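Local coordinates for protein ABC-type amino acid transport system, permease component (Caldanaerobacter subterraneus subsp. tengcongensis MB4, PDB 4YMU) that probably carries amino acids across the cell membrane as the membrane-spanning subunit of an ABC importer, with arginine bound within it, at residues T22-V30 against F153-V163; Y58-L67 against A94-E105. All blocks are in the same frame, centred on the assembly; numbering follows the deposited sequence.

Contact 1. Residues T22-V30 against F153-V163. With ARG (arginine), chain J; ARG (arginine), chain I.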
loop_
_atom_site.group_PDB
_atom_site.type_symbol
_atom_site.label_atom_id
_atom_site.label_comp_id
_atom_site.label_asym_id
_atom_site.label_seq_id
_atom_site.Cartn_x
_atom_site.Cartn_y
_atom_site.Cartn_z
ATOM N N THR C 22 -24.519 -10.738 25.034
ATOM C CA THR C 22 -23.259 -10.339 24.419
ATOM C C THR C 22 -23.546 -9.338 23.301
ATOM O O THR C 22 -22.890 -8.301 23.213
ATOM C CB THR C 22 -22.461 -11.531 23.881
ATOM O OG1 THR C 22 -21.903 -12.271 24.975
ATOM C CG2 THR C 22 -21.327 -11.042 22.978
ATOM N N LEU C 23 -24.560 -9.635 22.488
ATOM C CA LEU C 23 -25.020 -8.739 21.420
ATOM C C LEU C 23 -25.398 -7.359 21.958
ATOM O O LEU C 23 -24.886 -6.338 21.489
ATOM C CB LEU C 23 -26.232 -9.342 20.705
ATOM C CG LEU C 23 -26.021 -10.154 19.429
ATOM C CD1 LEU C 23 -24.827 -11.071 19.562
ATOM C CD2 LEU C 23 -27.268 -10.964 19.120
ATOM N N LYS C 24 -26.316 -7.346 22.922
ATOM C CA LYS C 24 -26.809 -6.116 23.545
ATOM C C LYS C 24 -25.677 -5.244 24.097
ATOM O O LYS C 24 -25.631 -4.035 23.863
ATOM C CB LYS C 24 -27.795 -6.475 24.665
ATOM C CG LYS C 24 -28.235 -5.305 25.531
ATOM C CD LYS C 24 -28.997 -5.785 26.769
ATOM C CE LYS C 24 -29.467 -4.619 27.645
ATOM N NZ LYS C 24 -30.081 -5.051 28.950
ATOM N N LEU C 25 -24.763 -5.879 24.822
ATOM C CA LEU C 25 -23.592 -5.212 25.376
ATOM C C LEU C 25 -22.723 -4.553 24.290
ATOM O O LEU C 25 -22.441 -3.351 24.347
ATOM C CB LEU C 25 -22.752 -6.228 26.155
ATOM C CG LEU C 25 -21.953 -5.795 27.389
ATOM C CD1 LEU C 25 -20.568 -6.417 27.341
ATOM C CD2 LEU C 25 -21.865 -4.283 27.566
ATOM N N THR C 26 -22.311 -5.353 23.309
ATOM C CA THR C 26 -21.341 -4.928 22.304
ATOM C C THR C 26 -21.894 -3.840 21.391
ATOM O O THR C 26 -21.226 -2.844 21.127
ATOM C CB THR C 26 -20.871 -6.119 21.446
ATOM O OG1 THR C 26 -20.601 -7.244 22.290
ATOM C CG2 THR C 26 -19.607 -5.766 20.676
ATOM N N PHE C 27 -23.118 -4.044 20.916
ATOM C CA PHE C 27 -23.830 -3.048 20.135
ATOM C C PHE C 27 -23.847 -1.684 20.812
ATOM O O PHE C 27 -23.404 -0.691 20.244
ATOM C CB PHE C 27 -25.272 -3.494 19.951
ATOM C CG PHE C 27 -25.719 -3.514 18.530
ATOM C CD1 PHE C 27 -26.238 -2.371 17.938
ATOM C CD2 PHE C 27 -25.624 -4.680 17.778
ATOM C CE1 PHE C 27 -26.657 -2.390 16.617
ATOM C CE2 PHE C 27 -26.037 -4.711 16.458
ATOM C CZ PHE C 27 -26.558 -3.563 15.875
ATOM N N LEU C 28 -24.376 -1.637 22.024
ATOM C CA LEU C 28 -24.508 -0.379 22.753
ATOM C C LEU C 28 -23.154 0.294 22.994
ATOM O O LEU C 28 -23.032 1.514 22.873
ATOM C CB LEU C 28 -25.244 -0.608 24.079
ATOM C CG LEU C 28 -25.481 0.607 24.979
ATOM C CD1 LEU C 28 -26.235 1.707 24.235
ATOM C CD2 LEU C 28 -26.243 0.194 26.244
ATOM N N ALA C 29 -22.142 -0.502 23.327
ATOM C CA ALA C 29 -20.826 0.046 23.629
ATOM C C ALA C 29 -20.218 0.634 22.368
ATOM O O ALA C 29 -19.853 1.818 22.324
ATOM C CB ALA C 29 -19.920 -1.026 24.204
ATOM N N VAL C 30 -20.152 -0.198 21.333
ATOM C CA VAL C 30 -19.602 0.207 20.051
ATOM C C VAL C 30 -20.337 1.431 19.505
ATOM O O VAL C 30 -19.695 2.369 19.032
ATOM C CB VAL C 30 -19.618 -0.947 19.040
ATOM C CG1 VAL C 30 -19.264 -0.437 17.657
ATOM C CG2 VAL C 30 -18.631 -2.031 19.473
ATOM N N PHE C 153 -16.463 -3.623 15.580
ATOM C CA PHE C 153 -17.569 -4.349 16.178
ATOM C C PHE C 153 -17.243 -5.828 16.334
ATOM O O PHE C 153 -17.443 -6.399 17.399
ATOM C CB PHE C 153 -18.811 -4.192 15.303
ATOM C CG PHE C 153 -19.994 -5.002 15.762
ATOM C CD1 PHE C 153 -20.191 -6.296 15.297
ATOM C CD2 PHE C 153 -20.906 -4.471 16.664
ATOM C CE1 PHE C 153 -21.280 -7.044 15.718
ATOM C CE2 PHE C 153 -21.998 -5.208 17.085
ATOM C CZ PHE C 153 -22.185 -6.500 16.611
ATOM N N ILE C 154 -16.744 -6.451 15.273
ATOM C CA ILE C 154 -16.443 -7.878 15.327
ATOM C C ILE C 154 -15.425 -8.164 16.427
ATOM O O ILE C 154 -15.576 -9.118 17.189
ATOM C CB ILE C 154 -15.921 -8.410 13.971
ATOM C CG1 ILE C 154 -17.016 -8.320 12.900
ATOM C CG2 ILE C 154 -15.408 -9.840 14.100
ATOM C CD1 ILE C 154 -16.584 -8.820 11.542
ATOM N N VAL C 155 -14.412 -7.310 16.526
ATOM C CA VAL C 155 -13.369 -7.465 17.531
ATOM C C VAL C 155 -13.951 -7.287 18.942
ATOM O O VAL C 155 -13.593 -8.017 19.880
ATOM C CB VAL C 155 -12.248 -6.440 17.314
ATOM C CG1 VAL C 155 -11.279 -6.445 18.482
ATOM C CG2 VAL C 155 -11.512 -6.749 16.033
ATOM N N MET C 156 -14.859 -6.325 19.077
ATOM C CA MET C 156 -15.455 -6.007 20.356
ATOM C C MET C 156 -16.360 -7.113 20.892
ATOM O O MET C 156 -16.572 -7.185 22.090
ATOM C CB MET C 156 -16.220 -4.690 20.263
ATOM C CG MET C 156 -15.321 -3.474 20.248
ATOM S SD MET C 156 -14.432 -3.262 21.809
ATOM C CE MET C 156 -15.675 -2.346 22.713
ATOM N N LEU C 157 -16.897 -7.955 20.010
ATOM C CA LEU C 157 -17.682 -9.118 20.429
ATOM C C LEU C 157 -16.801 -10.011 21.275
ATOM O O LEU C 157 -17.163 -10.397 22.388
ATOM C CB LEU C 157 -18.196 -9.908 19.225
ATOM C CG LEU C 157 -19.419 -9.320 18.521
ATOM C CD1 LEU C 157 -19.894 -10.244 17.414
ATOM C CD2 LEU C 157 -20.544 -9.061 19.518
ATOM N N LYS C 158 -15.641 -10.347 20.739
ATOM C CA LYS C 158 -14.690 -11.123 21.501
ATOM C C LYS C 158 -14.307 -10.348 22.764
ATOM O O LYS C 158 -14.282 -10.906 23.863
ATOM C CB LYS C 158 -13.459 -11.445 20.652
ATOM C CG LYS C 158 -13.771 -12.328 19.459
ATOM C CD LYS C 158 -12.503 -12.865 18.795
ATOM C CE LYS C 158 -11.696 -11.746 18.136
ATOM N NZ LYS C 158 -10.322 -12.204 17.741
ATOM N N GLU C 159 -14.064 -9.052 22.615
ATOM C CA GLU C 159 -13.607 -8.262 23.748
ATOM C C GLU C 159 -14.586 -8.239 24.933
ATOM O O GLU C 159 -14.156 -8.224 26.083
ATOM C CB GLU C 159 -13.242 -6.842 23.317
ATOM C CG GLU C 159 -11.965 -6.763 22.482
ATOM C CD GLU C 159 -10.710 -7.144 23.256
ATOM O OE1 GLU C 159 -10.731 -7.096 24.497
ATOM O OE2 GLU C 159 -9.688 -7.482 22.630
ATOM N N SER C 160 -15.884 -8.243 24.632
ATOM C CA SER C 160 -16.936 -8.060 25.618
ATOM C C SER C 160 -17.045 -9.257 26.575
ATOM O O SER C 160 -17.584 -9.130 27.667
ATOM C CB SER C 160 -18.270 -7.840 24.919
ATOM O OG SER C 160 -18.707 -9.050 24.330
ATOM N N ALA C 161 -16.507 -10.408 26.182
ATOM C CA ALA C 161 -16.493 -11.586 27.049
ATOM C C ALA C 161 -15.866 -11.273 28.407
ATOM O O ALA C 161 -16.009 -12.039 29.360
ATOM C CB ALA C 161 -15.750 -12.731 26.392
ATOM N N ILE C 162 -15.171 -10.146 28.493
ATOM C CA ILE C 162 -14.442 -9.806 29.698
ATOM C C ILE C 162 -15.341 -9.241 30.807
ATOM O O ILE C 162 -14.914 -9.125 31.953
ATOM C CB ILE C 162 -13.304 -8.839 29.393
ATOM C CG1 ILE C 162 -12.152 -9.080 30.358
ATOM C CG2 ILE C 162 -13.782 -7.373 29.398
ATOM C CD1 ILE C 162 -11.140 -8.001 30.279
ATOM N N VAL C 163 -16.587 -8.910 30.484
ATOM C CA VAL C 163 -17.494 -8.436 31.514
ATOM C C VAL C 163 -18.072 -9.628 32.277
ATOM O O VAL C 163 -18.898 -9.464 33.178
ATOM C CB VAL C 163 -18.640 -7.597 30.934
ATOM C CG1 VAL C 163 -18.073 -6.478 30.080
ATOM C CG2 VAL C 163 -19.587 -8.483 30.118
HETATM N N ARG J . -8.592 -9.881 23.259
HETATM C CA ARG J . -8.944 -10.351 21.921
HETATM C C ARG J . -9.465 -11.781 21.954
HETATM O O ARG J . -10.084 -12.233 20.982
HETATM C CB ARG J . -7.736 -10.267 20.977
HETATM C CG ARG J . -6.635 -11.274 21.269
HETATM C CD ARG J . -5.411 -10.974 20.445
HETATM N NE ARG J . -4.409 -12.035 20.524
HETATM C CZ ARG J . -3.176 -11.932 20.033
HETATM N NH1 ARG J . -2.795 -10.811 19.433
HETATM N NH2 ARG J . -2.328 -12.943 20.139
HETATM O OXT ARG J . -9.261 -12.515 22.932
HETATM N N ARG I . -7.585 -6.840 24.478
HETATM C CA ARG I . -6.668 -5.763 24.103
HETATM C C ARG I . -6.527 -4.723 25.201
HETATM O O ARG I . -5.672 -3.832 25.113
HETATM C CB ARG I . -7.137 -5.057 22.833
HETATM C CG ARG I . -8.376 -4.218 22.995
HETATM C CD ARG I . -8.861 -3.759 21.629
HETATM N NE ARG I . -9.927 -2.771 21.716
HETATM C CZ ARG I . -10.656 -2.367 20.684
HETATM N NH1 ARG I . -11.608 -1.460 20.859
HETATM N NH2 ARG I . -10.437 -2.878 19.477
HETATM O OXT ARG I . -7.282 -4.742 26.173
#
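Thr-26 sits as a knob in a hole formed by Phe-153, Met-156, Leu-157 and Ser-160. Its OG1 stands beside the backbone N (chi1 -44°), which puts the methyl CG2 anti to that N and against the backbone of Met-156, 3.5 Å from Met-156 C. The other branch, OG1, lies 3.3 Å from Leu-157 CD2.

The apolar pairs continue on both sides of this knob. Val-30 and Met-156 run alongside each other, pointing opposite ways, with Val-30 CG2 3.7 Å from Met-156 CB. Leu-25 and Val-163 meet tip to tip, CD1 to CG2 at 3.6 Å. The edge of the Phe-153 ring is turned to the face of Phe-27 in an offset edge-to-face pair, with the ring planes at 80°. Phe-153 makes a second edge-to-face pair with Phe-203 of helix 186-214.

The helices involved are 12-44, predicted to span the membrane, and 129-160. Their segments cross at 127°, with axes 9.2 Å apart at the closest point. This is helix packing inside the permease bundle of the HisMQ subfamily.

The hydroxyls of Thr-26 and Ser-160 each bond to a carbonyl of their own helix. Thr-26 OG1 donates to Thr-22 O at 2.7 Å, from above the carbonyl plane. The same oxygen takes Thr-26 N from the opposite face. Ser-160 OG donates to Leu-157 O.

Helix 129-160 also reaches the ligands. Glu-159 OE2 accepts from the amino N of the chain I arginine at 2.9 Å and from N of the chain J arginine at 2.7 Å. The carboxylate thus lies between two ammonium groups, which would probably favour its charged form.

Contact 2. Residues Y58-L67 against A94-E105; sequences YIEVIRGTPL and ALAINSSAYVAE. With ARG (arginine), chain I.
Arg-63 lays its CG over the centre of the Tyr-102 ring, a CH-pi contact 3.8 Å from the centroid. Further out, a bend at chi3 (63°) brings the guanidinium round, with Tyr-102 CD1 at its edge and Glu-105 CG over one face. The carboxylate of Glu-105 turns elsewhere, to salt bridges with Arg-108 and Lys-44.

On the opposite face of Tyr-102 lies the bound arginine of chain I, its NE 3.3 Å above the ring plane. With an alanine here, the ligand guanidinium is likely to lose the ring beneath it and the Arg-63 chain its partner.

Ala-101 is a knob among Tyr-58, Ile-59, Ile-62 and Arg-63. Such a small residue fits where helices 49-63 and 87-112 come close, their segment axes 8.6 Å apart. Ile-62 CG2 rests on Ala-101 CB at 3.6 Å. Tyr-58 OH donates to Ser-100 OG at 2.4 Å, a very short bond whose exact geometry is doubtful. Ser-100 OG itself bonds to Ile-97 O, in the carbonyl plane, on a lone pair.

Leu-67 packs CD1 on Leu-95 CD2 and CD2 on Asn-98 CB. Its backbone N donates to the ligand OXT at 2.8 Å, nearly straight at 162°. Asn-98 OD1 accepts from both NE (2.8 Å) and NH1 (3.0 Å) of the ligand. The contact therefore holds the arginine at both ends: a backbone N-H for its carboxylate, an amide oxygen and a ring face for its guanidinium.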
loop_
_atom_site.group_PDB
_atom_site.type_symbol
_atom_site.label_atom_id
_atom_site.label_comp_id
_atom_site.label_asym_id
_atom_site.label_seq_id
_atom_site.Cartn_x
_atom_site.Cartn_y
_atom_site.Cartn_z
ATOM N N TYR C 58 -5.797 11.084 25.800
ATOM C CA TYR C 58 -6.912 10.156 25.960
ATOM C C TYR C 58 -6.703 8.911 25.112
ATOM O O TYR C 58 -6.641 7.787 25.636
ATOM C CB TYR C 58 -8.204 10.861 25.553
ATOM C CG TYR C 58 -9.463 10.019 25.590
ATOM C CD1 TYR C 58 -10.300 10.027 26.696
ATOM C CD2 TYR C 58 -9.841 9.256 24.498
ATOM C CE1 TYR C 58 -11.470 9.277 26.715
ATOM C CE2 TYR C 58 -11.002 8.506 24.510
ATOM C CZ TYR C 58 -11.812 8.519 25.616
ATOM O OH TYR C 58 -12.965 7.768 25.617
ATOM N N ILE C 59 -6.596 9.127 23.798
ATOM C CA ILE C 59 -6.397 8.053 22.821
ATOM C C ILE C 59 -5.204 7.159 23.153
ATOM O O ILE C 59 -5.330 5.930 23.243
ATOM C CB ILE C 59 -6.220 8.643 21.413
ATOM C CG1 ILE C 59 -7.520 9.321 20.976
ATOM C CG2 ILE C 59 -5.809 7.562 20.416
ATOM C CD1 ILE C 59 -7.396 10.120 19.721
ATOM N N GLU C 60 -4.058 7.794 23.359
ATOM C CA GLU C 60 -2.810 7.095 23.617
ATOM C C GLU C 60 -2.908 6.237 24.872
ATOM O O GLU C 60 -2.584 5.046 24.862
ATOM C CB GLU C 60 -1.700 8.138 23.779
ATOM C CG GLU C 60 -0.282 7.636 23.571
ATOM C CD GLU C 60 0.704 8.772 23.332
ATOM O OE1 GLU C 60 0.372 9.933 23.671
ATOM O OE2 GLU C 60 1.813 8.504 22.814
ATOM N N VAL C 61 -3.413 6.843 25.944
ATOM C CA VAL C 61 -3.506 6.175 27.235
ATOM C C VAL C 61 -4.459 4.998 27.155
ATOM O O VAL C 61 -4.137 3.914 27.620
ATOM C CB VAL C 61 -3.908 7.144 28.365
ATOM C CG1 VAL C 61 -4.398 6.370 29.571
ATOM C CG2 VAL C 61 -2.721 8.021 28.741
ATOM N N ILE C 62 -5.629 5.212 26.565
ATOM C CA ILE C 62 -6.612 4.139 26.462
ATOM C C ILE C 62 -6.168 2.965 25.580
ATOM O O ILE C 62 -6.377 1.800 25.933
ATOM C CB ILE C 62 -7.963 4.687 26.033
ATOM C CG1 ILE C 62 -8.495 5.576 27.150
ATOM C CG2 ILE C 62 -8.939 3.560 25.765
ATOM C CD1 ILE C 62 -9.705 6.277 26.774
ATOM N N ARG C 63 -5.532 3.258 24.449
ATOM C CA ARG C 63 -5.092 2.184 23.579
ATOM C C ARG C 63 -3.842 1.517 24.135
ATOM O O ARG C 63 -3.594 0.329 23.879
ATOM C CB ARG C 63 -4.831 2.717 22.167
ATOM C CG ARG C 63 -6.064 3.297 21.486
ATOM C CD ARG C 63 -5.738 3.815 20.097
ATOM N NE ARG C 63 -5.299 2.757 19.199
ATOM C CZ ARG C 63 -4.160 2.802 18.517
ATOM N NH1 ARG C 63 -3.363 3.856 18.653
ATOM N NH2 ARG C 63 -3.812 1.794 17.717
ATOM N N GLY C 64 -3.073 2.266 24.920
ATOM C CA GLY C 64 -1.805 1.759 25.414
ATOM C C GLY C 64 -1.932 1.055 26.749
ATOM O O GLY C 64 -0.920 0.752 27.401
ATOM N N THR C 65 -3.175 0.746 27.127
ATOM C CA THR C 65 -3.486 0.243 28.463
ATOM C C THR C 65 -4.613 -0.816 28.408
ATOM O O THR C 65 -5.550 -0.690 27.620
ATOM C CB THR C 65 -3.834 1.460 29.368
ATOM O OG1 THR C 65 -3.218 1.318 30.647
ATOM C CG2 THR C 65 -5.326 1.689 29.479
ATOM N N PRO C 66 -4.511 -1.886 29.215
ATOM C CA PRO C 66 -5.433 -3.027 29.058
ATOM C C PRO C 66 -6.913 -2.713 29.325
ATOM O O PRO C 66 -7.238 -1.920 30.229
ATOM C CB PRO C 66 -4.914 -4.047 30.083
ATOM C CG PRO C 66 -3.488 -3.677 30.307
ATOM C CD PRO C 66 -3.472 -2.169 30.221
ATOM N N LEU C 67 -7.792 -3.323 28.526
ATOM C CA LEU C 67 -9.241 -3.176 28.690
ATOM C C LEU C 67 -9.674 -3.648 30.089
ATOM O O LEU C 67 -10.548 -3.046 30.697
ATOM C CB LEU C 67 -9.978 -4.009 27.638
ATOM C CG LEU C 67 -11.374 -3.626 27.121
ATOM C CD1 LEU C 67 -12.227 -4.868 26.907
ATOM C CD2 LEU C 67 -12.102 -2.591 27.954
ATOM N N ALA C 94 -16.966 0.947 30.045
ATOM C CA ALA C 94 -15.578 0.599 29.832
ATOM C C ALA C 94 -15.335 0.309 28.349
ATOM O O ALA C 94 -14.422 0.868 27.735
ATOM C CB ALA C 94 -15.196 -0.585 30.696
ATOM N N LEU C 95 -16.171 -0.564 27.790
ATOM C CA LEU C 95 -16.096 -0.947 26.392
ATOM C C LEU C 95 -16.284 0.259 25.463
ATOM O O LEU C 95 -15.540 0.417 24.503
ATOM C CB LEU C 95 -17.148 -2.006 26.080
ATOM C CG LEU C 95 -16.947 -3.381 26.692
ATOM C CD1 LEU C 95 -17.967 -4.337 26.125
ATOM C CD2 LEU C 95 -15.549 -3.876 26.403
ATOM N N ALA C 96 -17.270 1.104 25.751
ATOM C CA ALA C 96 -17.502 2.293 24.940
ATOM C C ALA C 96 -16.309 3.242 24.973
ATOM O O ALA C 96 -16.009 3.894 23.977
ATOM C CB ALA C 96 -18.772 3.012 25.355
ATOM N N ILE C 97 -15.649 3.350 26.120
ATOM C CA ILE C 97 -14.483 4.231 26.215
ATOM C C ILE C 97 -13.311 3.658 25.403
ATOM O O ILE C 97 -12.714 4.351 24.543
ATOM C CB ILE C 97 -14.098 4.494 27.691
ATOM C CG1 ILE C 97 -14.986 5.592 28.295
ATOM C CG2 ILE C 97 -12.646 4.877 27.828
ATOM C CD1 ILE C 97 -15.057 5.535 29.837
ATOM N N ASN C 98 -12.999 2.390 25.664
ATOM C CA ASN C 98 -11.936 1.692 24.940
ATOM C C ASN C 98 -12.133 1.839 23.413
ATOM O O ASN C 98 -11.249 2.326 22.662
ATOM C CB ASN C 98 -11.939 0.224 25.379
ATOM C CG ASN C 98 -10.808 -0.585 24.771
ATOM O OD1 ASN C 98 -11.025 -1.367 23.846
ATOM N ND2 ASN C 98 -9.597 -0.410 25.289
ATOM N N SER C 99 -13.338 1.476 22.986
ATOM C CA SER C 99 -13.737 1.575 21.606
ATOM C C SER C 99 -13.642 3.009 21.126
ATOM O O SER C 99 -13.338 3.234 19.972
ATOM C CB SER C 99 -15.158 1.057 21.395
ATOM O OG SER C 99 -15.494 1.093 20.014
ATOM N N SER C 100 -13.910 3.979 21.994
ATOM C CA SER C 100 -13.872 5.370 21.550
ATOM C C SER C 100 -12.456 5.706 21.108
ATOM O O SER C 100 -12.250 6.350 20.071
ATOM C CB SER C 100 -14.316 6.339 22.646
ATOM O OG SER C 100 -13.256 6.596 23.550
ATOM N N ALA C 101 -11.474 5.264 21.886
ATOM C CA ALA C 101 -10.098 5.531 21.487
ATOM C C ALA C 101 -9.773 4.877 20.129
ATOM O O ALA C 101 -9.278 5.544 19.172
ATOM C CB ALA C 101 -9.134 5.067 22.549
ATOM N N TYR C 102 -10.047 3.576 20.033
ATOM C CA TYR C 102 -9.704 2.879 18.788
ATOM C C TYR C 102 -10.434 3.470 17.568
ATOM O O TYR C 102 -9.860 3.579 16.482
ATOM C CB TYR C 102 -9.922 1.371 18.920
ATOM C CG TYR C 102 -8.904 0.715 19.833
ATOM C CD1 TYR C 102 -7.704 0.224 19.332
ATOM C CD2 TYR C 102 -9.139 0.603 21.206
ATOM C CE1 TYR C 102 -6.768 -0.375 20.167
ATOM C CE2 TYR C 102 -8.212 0.007 22.052
ATOM C CZ TYR C 102 -7.028 -0.482 21.535
ATOM O OH TYR C 102 -6.098 -1.074 22.371
ATOM N N VAL C 103 -11.685 3.875 17.769
ATOM C CA VAL C 103 -12.495 4.487 16.722
ATOM C C VAL C 103 -11.960 5.854 16.288
ATOM O O VAL C 103 -11.932 6.173 15.090
ATOM C CB VAL C 103 -13.973 4.567 17.127
ATOM C CG1 VAL C 103 -14.729 5.597 16.283
ATOM C CG2 VAL C 103 -14.608 3.190 17.011
ATOM N N ALA C 104 -11.524 6.650 17.259
ATOM C CA ALA C 104 -10.871 7.916 16.955
ATOM C C ALA C 104 -9.687 7.691 15.998
ATOM O O ALA C 104 -9.539 8.398 14.967
ATOM C CB ALA C 104 -10.402 8.586 18.240
ATOM N N GLU C 105 -8.857 6.695 16.321
ATOM C CA GLU C 105 -7.745 6.390 15.418
ATOM C C GLU C 105 -8.216 5.956 14.041
ATOM O O GLU C 105 -7.662 6.382 13.018
ATOM C CB GLU C 105 -6.817 5.323 15.987
ATOM C CG GLU C 105 -5.506 5.897 16.420
ATOM C CD GLU C 105 -4.971 6.885 15.410
ATOM O OE1 GLU C 105 -4.459 6.446 14.342
ATOM O OE2 GLU C 105 -5.097 8.107 15.686
HETATM N N ARG I . -7.585 -6.840 24.478
HETATM C CA ARG I . -6.668 -5.763 24.103
HETATM C C ARG I . -6.527 -4.723 25.201
HETATM O O ARG I . -5.672 -3.832 25.113
HETATM C CB ARG I . -7.137 -5.057 22.833
HETATM C CG ARG I . -8.376 -4.218 22.995
HETATM C CD ARG I . -8.861 -3.759 21.629
HETATM N NE ARG I . -9.927 -2.771 21.716
HETATM C CZ ARG I . -10.656 -2.367 20.684
HETATM N NH1 ARG I . -11.608 -1.460 20.859
HETATM N NH2 ARG I . -10.437 -2.878 19.477
HETATM O OXT ARG I . -7.282 -4.742 26.173
#

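How the contacts relate
Contact 2 is nested along the chain inside the loop that contact 1 closes. The order is 22-30, 58-67, 94-105, 153-163. Their centres are 14 Å apart. Four long helices carry the contacts: 12-44 and 129-160 in contact 1, and 49-63 and 87-112 in contact 2. Segment 58-67 also runs into the start of helix 67-75. The two contacts touch directly through Leu-95, which packs on Leu-25, Ala-29 and Met-156, so helix 87-112 is joined to helices 12-44 and 129-160 as well as to 49-63. Both contacts border the chain I arginine, from different segments. Both reach the second subunit as well. This places the ligand pocket near the subunit interface.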